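Local coordinates for protein inner kinetochore subunit cnp3 (Schizosaccharomyces pombe, PDB 6O2D) that helps build the inner kinetochore on centromeric DNA as a platform for outer kinetochore assembly, this chain being its dimeric cupin domain, at residues G69-P74 and V133-T138; M89-L94 and G113-P118. All coordinates share one frame; numbering follows the deposited sequence.

Interaction 1: residues G69-P74 and V133-T138; sequences GVVEMP and VRLYYT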
ATOM      1  N   GLY B  69       0.855  -3.838  -6.519  1.00 49.11           N
ATOM      2  CA  GLY B  69       1.207  -3.718  -7.916  1.00 55.48           C
ATOM      3  C   GLY B  69       0.820  -2.377  -8.498  1.00 60.01           C
ATOM      4  O   GLY B  69       0.536  -1.421  -7.773  1.00 52.80           O
ATOM      5  N   VAL B  70       0.809  -2.326  -9.832  1.00 43.35           N
ATOM      6  CA  VAL B  70       0.482  -1.115 -10.569  1.00 49.84           C
ATOM      7  C   VAL B  70      -0.570  -1.440 -11.619  1.00 52.74           C
ATOM      8  O   VAL B  70      -0.518  -2.491 -12.269  1.00 55.75           O
ATOM      9  CB  VAL B  70       1.739  -0.481 -11.219  1.00 53.72           C
ATOM     10  CG1 VAL B  70       2.534  -1.513 -12.007  1.00 45.60           C
ATOM     11  CG2 VAL B  70       1.368   0.712 -12.108  1.00 47.14           C
ATOM     12  N   VAL B  71      -1.543  -0.537 -11.749  1.00 55.87           N
ATOM     13  CA  VAL B  71      -2.578  -0.578 -12.773  1.00 56.11           C
ATOM     14  C   VAL B  71      -2.542   0.758 -13.501  1.00 52.45           C
ATOM     15  O   VAL B  71      -2.382   1.808 -12.866  1.00 66.29           O
ATOM     16  CB  VAL B  71      -3.986  -0.838 -12.173  1.00 56.65           C
ATOM     17  CG1 VAL B  71      -5.095  -0.527 -13.184  1.00 66.64           C
ATOM     18  CG2 VAL B  71      -4.106  -2.259 -11.654  1.00 57.40           C
ATOM     19  N   GLU B  72      -2.677   0.708 -14.836  1.00 62.57           N
ATOM     20  CA  GLU B  72      -2.842   1.879 -15.693  1.00 74.08           C
ATOM     21  C   GLU B  72      -4.155   1.771 -16.455  1.00 78.11           C
ATOM     22  O   GLU B  72      -4.549   0.677 -16.858  1.00 73.84           O
ATOM     23  CB  GLU B  72      -1.725   2.034 -16.732  1.00 75.02           C
ATOM     24  CG  GLU B  72      -1.915   3.276 -17.576  1.00 93.51           C
ATOM     25  CD  GLU B  72      -0.947   3.374 -18.685  1.00101.67           C
ATOM     26  OE1 GLU B  72       0.251   3.150 -18.416  1.00 79.82           O
ATOM     27  OE2 GLU B  72      -1.389   3.637 -19.822  1.00110.42           O
HETATM   28  N   MSE B  73      -4.815   2.904 -16.675  1.00 83.43           N
HETATM   29  CA  MSE B  73      -6.060   2.905 -17.432  1.00 77.96           C
HETATM   30  C   MSE B  73      -5.995   3.908 -18.574  1.00 79.80           C
HETATM   31  O   MSE B  73      -5.796   5.106 -18.355  1.00 75.70           O
HETATM   32  CB  MSE B  73      -7.206   3.225 -16.490  1.00 74.57           C
HETATM   33  CG  MSE B  73      -7.455   2.056 -15.581  1.00 86.86           C
HETATM   34 SE   MSE B  73      -9.037   2.248 -14.523  1.00106.26          SE
HETATM   35  CE  MSE B  73      -8.406   3.538 -13.214  1.00 97.19           C
ATOM     36  N   PRO B  74      -6.149   3.418 -19.799  1.00 81.42           N
ATOM     37  CA  PRO B  74      -6.139   4.310 -20.962  1.00 84.82           C
ATOM     38  C   PRO B  74      -7.302   5.290 -20.915  1.00 85.36           C
ATOM     39  O   PRO B  74      -8.191   5.225 -20.066  1.00 85.28           O
ATOM     40  CB  PRO B  74      -6.254   3.349 -22.151  1.00 87.00           C
ATOM     41  CG  PRO B  74      -5.913   1.987 -21.595  1.00 88.51           C
ATOM     42  CD  PRO B  74      -6.329   2.004 -20.169  1.00 83.32           C
ATOM     43  N   VAL B 133      -4.343   6.953 -16.737  1.00 95.01           N
ATOM     44  CA  VAL B 133      -4.231   6.982 -15.285  1.00 86.02           C
ATOM     45  C   VAL B 133      -3.365   5.805 -14.884  1.00 72.25           C
ATOM     46  O   VAL B 133      -3.440   4.736 -15.498  1.00 77.43           O
ATOM     47  CB  VAL B 133      -5.608   6.908 -14.602  1.00 84.90           C
ATOM     48  CG1 VAL B 133      -5.439   6.696 -13.090  1.00 81.07           C
ATOM     49  CG2 VAL B 133      -6.420   8.162 -14.916  1.00 77.19           C
ATOM     50  N   ARG B 134      -2.536   5.999 -13.867  1.00 57.77           N
ATOM     51  CA  ARG B 134      -1.606   4.981 -13.422  1.00 61.92           C
ATOM     52  C   ARG B 134      -1.809   4.940 -11.908  1.00 58.63           C
ATOM     53  O   ARG B 134      -1.810   5.994 -11.249  1.00 65.99           O
ATOM     54  CB  ARG B 134      -0.156   5.332 -13.810  1.00 63.79           C
ATOM     55  CG  ARG B 134       0.906   4.602 -12.995  1.00 78.88           C
ATOM     56  CD  ARG B 134       2.350   5.134 -13.158  1.00 94.52           C
ATOM     57  NE  ARG B 134       2.824   5.458 -14.513  1.00101.84           N
ATOM     58  CZ  ARG B 134       3.021   4.580 -15.492  1.00110.19           C
ATOM     59  NH1 ARG B 134       2.715   3.300 -15.323  1.00108.73           N
ATOM     60  NH2 ARG B 134       3.467   5.001 -16.669  1.00108.08           N
ATOM     61  N   LEU B 135      -2.029   3.734 -11.352  1.00 64.66           N
ATOM     62  CA  LEU B 135      -2.298   3.593  -9.923  1.00 54.83           C
ATOM     63  C   LEU B 135      -1.354   2.599  -9.277  1.00 51.31           C
ATOM     64  O   LEU B 135      -1.023   1.569  -9.863  1.00 55.58           O
ATOM     65  CB  LEU B 135      -3.727   3.130  -9.649  1.00 49.65           C
ATOM     66  CG  LEU B 135      -4.928   3.767 -10.325  1.00 53.41           C
ATOM     67  CD1 LEU B 135      -6.070   2.742 -10.428  1.00 54.75           C
ATOM     68  CD2 LEU B 135      -5.341   4.997  -9.546  1.00 58.85           C
ATOM     69  N   TYR B 136      -1.004   2.887  -8.028  1.00 45.14           N
ATOM     70  CA  TYR B 136      -0.342   1.932  -7.150  1.00 59.47           C
ATOM     71  C   TYR B 136      -1.388   1.285  -6.249  1.00 59.66           C
ATOM     72  O   TYR B 136      -2.068   1.984  -5.491  1.00 63.54           O
ATOM     73  CB  TYR B 136       0.731   2.633  -6.316  1.00 45.64           C
ATOM     74  CG  TYR B 136       1.333   1.750  -5.259  1.00 50.83           C
ATOM     75  CD1 TYR B 136       2.114   0.660  -5.614  1.00 54.04           C
ATOM     76  CD2 TYR B 136       1.118   1.994  -3.912  1.00 50.26           C
ATOM     77  CE1 TYR B 136       2.673  -0.153  -4.663  1.00 48.53           C
ATOM     78  CE2 TYR B 136       1.678   1.175  -2.947  1.00 48.81           C
ATOM     79  CZ  TYR B 136       2.451   0.105  -3.333  1.00 42.40           C
ATOM     80  OH  TYR B 136       3.008  -0.723  -2.393  1.00 42.03           O
ATOM     81  N   TYR B 137      -1.525  -0.038  -6.327  1.00 59.49           N
ATOM     82  CA  TYR B 137      -2.535  -0.734  -5.540  1.00 53.34           C
ATOM     83  C   TYR B 137      -1.891  -1.669  -4.526  1.00 51.95           C
ATOM     84  O   TYR B 137      -0.799  -2.202  -4.743  1.00 53.06           O
ATOM     85  CB  TYR B 137      -3.508  -1.534  -6.428  1.00 54.21           C
ATOM     86  CG  TYR B 137      -2.976  -2.852  -6.974  1.00 57.46           C
ATOM     87  CD1 TYR B 137      -3.028  -4.024  -6.221  1.00 55.47           C
ATOM     88  CD2 TYR B 137      -2.446  -2.928  -8.257  1.00 64.53           C
ATOM     89  CE1 TYR B 137      -2.536  -5.226  -6.719  1.00 54.91           C
ATOM     90  CE2 TYR B 137      -1.965  -4.129  -8.772  1.00 63.22           C
ATOM     91  CZ  TYR B 137      -2.005  -5.270  -7.997  1.00 61.62           C
ATOM     92  OH  TYR B 137      -1.523  -6.460  -8.508  1.00 66.40           O
ATOM     93  N   THR B 138      -2.588  -1.858  -3.410  1.00 57.32           N
ATOM     94  CA  THR B 138      -2.270  -2.898  -2.447  1.00 56.54           C
ATOM     95  C   THR B 138      -3.579  -3.555  -2.047  1.00 65.42           C
ATOM     96  O   THR B 138      -4.602  -2.876  -1.922  1.00 66.71           O
ATOM     97  CB  THR B 138      -1.543  -2.343  -1.205  1.00 48.15           C
ATOM     98  OG1 THR B 138      -2.465  -1.623  -0.386  1.00 43.96           O
ATOM     99  CG2 THR B 138      -0.408  -1.391  -1.607  1.00 44.93           C
TER
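Gly69 pairs with Tyr137 in an antiparallel ladder of the cupin beta-barrel (jelly roll) of this CENP-C homologue, where strand 66-73 runs beside strand 133-140. Six backbone hydrogen bonds join the three hydrogen-bonded pairs, Gly69 with Tyr137, Val71 with Leu135 and Met73 with Val133; one of them, Val71 N to Leu135 O, spans 2.9 Å. The apolar contacts gather on the face shared by Val71, Met73, Val133, Leu135 and Tyr137. There the selenomethionine Met73 bends at its last torsion (chi3 -75°) and swings CE to 3.7 Å from Leu135 CD1, while Val71 CG2 meets the Tyr137 ring at CD2, 3.8 Å away. Charge belongs to the other face, that of Val70, Glu72, Arg134 and Tyr136. Glu72 OE1 stands 4.0 Å from Arg134 NH1, well out of the guanidinium plane, a long salt bridge of charges alone; OE2 pairs with Lys55. Tyr136 OH is hydrogen-bonded to Ser90 of the second subunit. The aromatic contact rests on a residue with no side chain: the Tyr137 ring lies flat against the Gly69 backbone, whose CA makes a CH-pi contact 3.7 Å from the ring centroid.

Interaction 2: residues M89-L94 and G113-P118; sequences MSFCIL and GVFIVP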
HETATM    1  N   MSE B  89      -8.840  -3.190  -0.236  1.00 49.47           N
HETATM    2  CA  MSE B  89      -8.110  -2.601  -1.350  1.00 48.98           C
HETATM    3  C   MSE B  89      -7.589  -1.236  -0.971  1.00 57.44           C
HETATM    4  O   MSE B  89      -8.249  -0.503  -0.237  1.00 70.64           O
HETATM    5  CB  MSE B  89      -8.990  -2.456  -2.598  1.00 67.72           C
HETATM    6  CG  MSE B  89     -10.012  -3.547  -2.810  1.00 88.48           C
HETATM    7 SE   MSE B  89      -9.258  -5.029  -3.805  1.00109.45          SE
HETATM    8  CE  MSE B  89      -8.797  -4.134  -5.477  1.00106.61           C
ATOM      9  N   SER B  90      -6.407  -0.903  -1.488  1.00 48.42           N
ATOM     10  CA  SER B  90      -5.853   0.439  -1.413  1.00 50.16           C
ATOM     11  C   SER B  90      -5.427   0.877  -2.805  1.00 55.45           C
ATOM     12  O   SER B  90      -4.952   0.065  -3.604  1.00 59.26           O
ATOM     13  CB  SER B  90      -4.649   0.501  -0.466  1.00 54.26           C
ATOM     14  OG  SER B  90      -4.531   1.775   0.131  1.00 62.62           O
ATOM     15  N   PHE B  91      -5.642   2.153  -3.108  1.00 60.04           N
ATOM     16  CA  PHE B  91      -5.237   2.723  -4.384  1.00 52.65           C
ATOM     17  C   PHE B  91      -4.602   4.075  -4.124  1.00 58.22           C
ATOM     18  O   PHE B  91      -5.152   4.873  -3.359  1.00 55.66           O
ATOM     19  CB  PHE B  91      -6.418   2.865  -5.343  1.00 54.44           C
ATOM     20  CG  PHE B  91      -6.982   1.555  -5.792  1.00 59.58           C
ATOM     21  CD1 PHE B  91      -6.388   0.849  -6.823  1.00 54.13           C
ATOM     22  CD2 PHE B  91      -8.101   1.023  -5.179  1.00 49.04           C
ATOM     23  CE1 PHE B  91      -6.905  -0.361  -7.237  1.00 48.90           C
ATOM     24  CE2 PHE B  91      -8.614  -0.182  -5.590  1.00 56.83           C
ATOM     25  CZ  PHE B  91      -8.015  -0.874  -6.622  1.00 50.97           C
ATOM     26  N   CYS B  92      -3.450   4.328  -4.747  1.00 57.50           N
ATOM     27  CA  CYS B  92      -2.842   5.651  -4.759  1.00 50.40           C
ATOM     28  C   CYS B  92      -2.698   6.105  -6.204  1.00 58.23           C
ATOM     29  O   CYS B  92      -2.097   5.401  -7.026  1.00 67.39           O
ATOM     30  CB  CYS B  92      -1.484   5.655  -4.053  1.00 52.92           C
ATOM     31  SG  CYS B  92      -0.724   7.314  -4.011  1.00 64.19           S
ATOM     32  N   ILE B  93      -3.222   7.287  -6.499  1.00 53.24           N
ATOM     33  CA  ILE B  93      -3.327   7.778  -7.867  1.00 63.98           C
ATOM     34  C   ILE B  93      -2.080   8.592  -8.160  1.00 71.76           C
ATOM     35  O   ILE B  93      -1.894   9.677  -7.604  1.00 63.76           O
ATOM     36  CB  ILE B  93      -4.597   8.609  -8.073  1.00 70.96           C
ATOM     37  CG1 ILE B  93      -5.782   7.873  -7.456  1.00 81.85           C
ATOM     38  CG2 ILE B  93      -4.815   8.921  -9.559  1.00 57.21           C
ATOM     39  CD1 ILE B  93      -6.958   8.729  -7.219  1.00 84.74           C
ATOM     40  N   LEU B  94      -1.250   8.085  -9.066  1.00 70.34           N
ATOM     41  CA  LEU B  94      -0.008   8.754  -9.408  1.00 65.64           C
ATOM     42  C   LEU B  94      -0.174   9.756 -10.534  1.00 72.17           C
ATOM     43  O   LEU B  94       0.573  10.737 -10.580  1.00 84.03           O
ATOM     44  CB  LEU B  94       1.052   7.720  -9.791  1.00 58.26           C
ATOM     45  CG  LEU B  94       1.377   6.655  -8.738  1.00 62.95           C
ATOM     46  CD1 LEU B  94       2.645   5.935  -9.123  1.00 64.76           C
ATOM     47  CD2 LEU B  94       1.507   7.259  -7.344  1.00 58.84           C
ATOM     48  N   GLY B 113      -4.198  11.464  -4.428  1.00 73.89           N
ATOM     49  CA  GLY B 113      -5.387  11.032  -3.723  1.00 59.75           C
ATOM     50  C   GLY B 113      -5.279   9.534  -3.494  1.00 60.86           C
ATOM     51  O   GLY B 113      -4.700   8.814  -4.306  1.00 62.43           O
ATOM     52  N   VAL B 114      -5.802   9.083  -2.357  1.00 64.66           N
ATOM     53  CA  VAL B 114      -5.856   7.664  -2.030  1.00 65.27           C
ATOM     54  C   VAL B 114      -7.251   7.326  -1.523  1.00 66.72           C
ATOM     55  O   VAL B 114      -7.896   8.139  -0.853  1.00 61.29           O
ATOM     56  CB  VAL B 114      -4.788   7.260  -0.991  1.00 58.72           C
ATOM     57  CG1 VAL B 114      -3.395   7.438  -1.566  1.00 68.75           C
ATOM     58  CG2 VAL B 114      -4.948   8.065   0.288  1.00 65.53           C
ATOM     59  N   PHE B 115      -7.720   6.130  -1.854  1.00 59.47           N
ATOM     60  CA  PHE B 115      -8.966   5.637  -1.301  1.00 76.48           C
ATOM     61  C   PHE B 115      -8.818   4.150  -1.017  1.00 68.25           C
ATOM     62  O   PHE B 115      -7.956   3.474  -1.584  1.00 51.13           O
ATOM     63  CB  PHE B 115     -10.161   5.928  -2.225  1.00 70.94           C
ATOM     64  CG  PHE B 115     -10.215   5.070  -3.454  1.00 69.59           C
ATOM     65  CD1 PHE B 115      -9.484   5.402  -4.578  1.00 69.93           C
ATOM     66  CD2 PHE B 115     -11.023   3.946  -3.496  1.00 70.88           C
ATOM     67  CE1 PHE B 115      -9.546   4.620  -5.715  1.00 68.61           C
ATOM     68  CE2 PHE B 115     -11.088   3.163  -4.631  1.00 63.32           C
ATOM     69  CZ  PHE B 115     -10.353   3.502  -5.741  1.00 62.58           C
ATOM     70  N   ILE B 116      -9.646   3.661  -0.094  1.00 62.66           N
ATOM     71  CA  ILE B 116      -9.664   2.258   0.289  1.00 60.52           C
ATOM     72  C   ILE B 116     -11.014   1.675  -0.072  1.00 62.17           C
ATOM     73  O   ILE B 116     -12.040   2.357  -0.033  1.00 62.09           O
ATOM     74  CB  ILE B 116      -9.408   2.042   1.794  1.00 66.66           C
ATOM     75  CG1 ILE B 116     -10.380   2.898   2.619  1.00 62.29           C
ATOM     76  CG2 ILE B 116      -7.962   2.315   2.130  1.00 65.85           C
ATOM     77  CD1 ILE B 116     -10.518   2.454   4.054  1.00 49.95           C
ATOM     78  N   VAL B 117     -11.010   0.394  -0.406  1.00 67.48           N
ATOM     79  CA  VAL B 117     -12.252  -0.356  -0.506  1.00 51.29           C
ATOM     80  C   VAL B 117     -12.214  -1.388   0.610  1.00 60.88           C
ATOM     81  O   VAL B 117     -11.529  -2.412   0.471  1.00 48.99           O
ATOM     82  CB  VAL B 117     -12.407  -1.015  -1.885  1.00 61.79           C
ATOM     83  CG1 VAL B 117     -13.775  -1.680  -2.008  1.00 62.26           C
ATOM     84  CG2 VAL B 117     -12.180   0.005  -2.991  1.00 53.29           C
ATOM     85  N   PRO B 118     -12.891  -1.158   1.735  1.00 56.10           N
ATOM     86  CA  PRO B 118     -12.855  -2.138   2.826  1.00 55.59           C
ATOM     87  C   PRO B 118     -13.407  -3.478   2.370  1.00 54.55           C
ATOM     88  O   PRO B 118     -14.119  -3.580   1.367  1.00 59.88           O
ATOM     89  CB  PRO B 118     -13.743  -1.512   3.907  1.00 52.69           C
ATOM     90  CG  PRO B 118     -13.799  -0.060   3.573  1.00 70.74           C
ATOM     91  CD  PRO B 118     -13.680   0.034   2.083  1.00 68.37           C
TER
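Met89 N and Val117 O form a 2.9 Å hydrogen bond, matched by the return bond from Val117 N to Met89 O; no other bond between the two segments is as short. Further along, Phe91 and Phe115 exchange two longer bonds of the antiparallel ladder, and Ile93 N bonds to Gly113 O at 3.1 Å.

The side chains on the face of Met89, Phe91, Phe115 and Val117 form an apolar layer within the cupin barrel. Phe115 CG sits between its backbone N and carbonyl carbon (chi1 73°), which brings the ring across to Phe91. The two rings are nearly parallel, 22° apart, but slid so far that they barely overlap, with centroids 5.1 Å apart; CZ of Phe115 reaches CD2 of Phe91 at 3.4 Å. Val117 CG2 approaches the edge of the Phe91 ring, and Met89 CG lies alongside Val117 CB, 3.6 Å away. Replacing the Phe115 ring by the methyl of an alanine is likely to open a gap beside Phe91 and to leave Phe107 without its edge-to-face partner.

On the reverse face Cys92 packs both CB and SG on Val114 CG1, each at 3.6 Å, and Val114 and Ile116 meet Phe60 of the second subunit. Gly113, Val114 and Phe115 also pair with a strand of that subunit, continuing the sheet across the interface. Backbone bonds thus set the register, while apolar side chains face the barrel interior on one side and a mainly apolar set, with the Ser90 hydroxyl among it, faces the second subunit on the other.

Interactions 1 and 2 are buried contacts of one five-stranded sheet, their centres about 10 Å apart, and interaction 2 is nested in the chain loop that interaction 1 closes. Strands 133-140 and 88-95 are neighbours, so the two ladders are sewn together by probable hydrogen bonds from Ser90 N to Thr138 O and Cys92 N to Tyr136 O, and by packing of Leu135 on Ile93. Their chemistry diverges with position. Interaction 1 carries a charged pair on partly exposed residues, whereas interaction 2 has no charged side chain in its contact and is mostly apolar, Ser90 apart. Both touch the second subunit, but residues 113-115, on the outermost strand within this chain, extend the sheet into it.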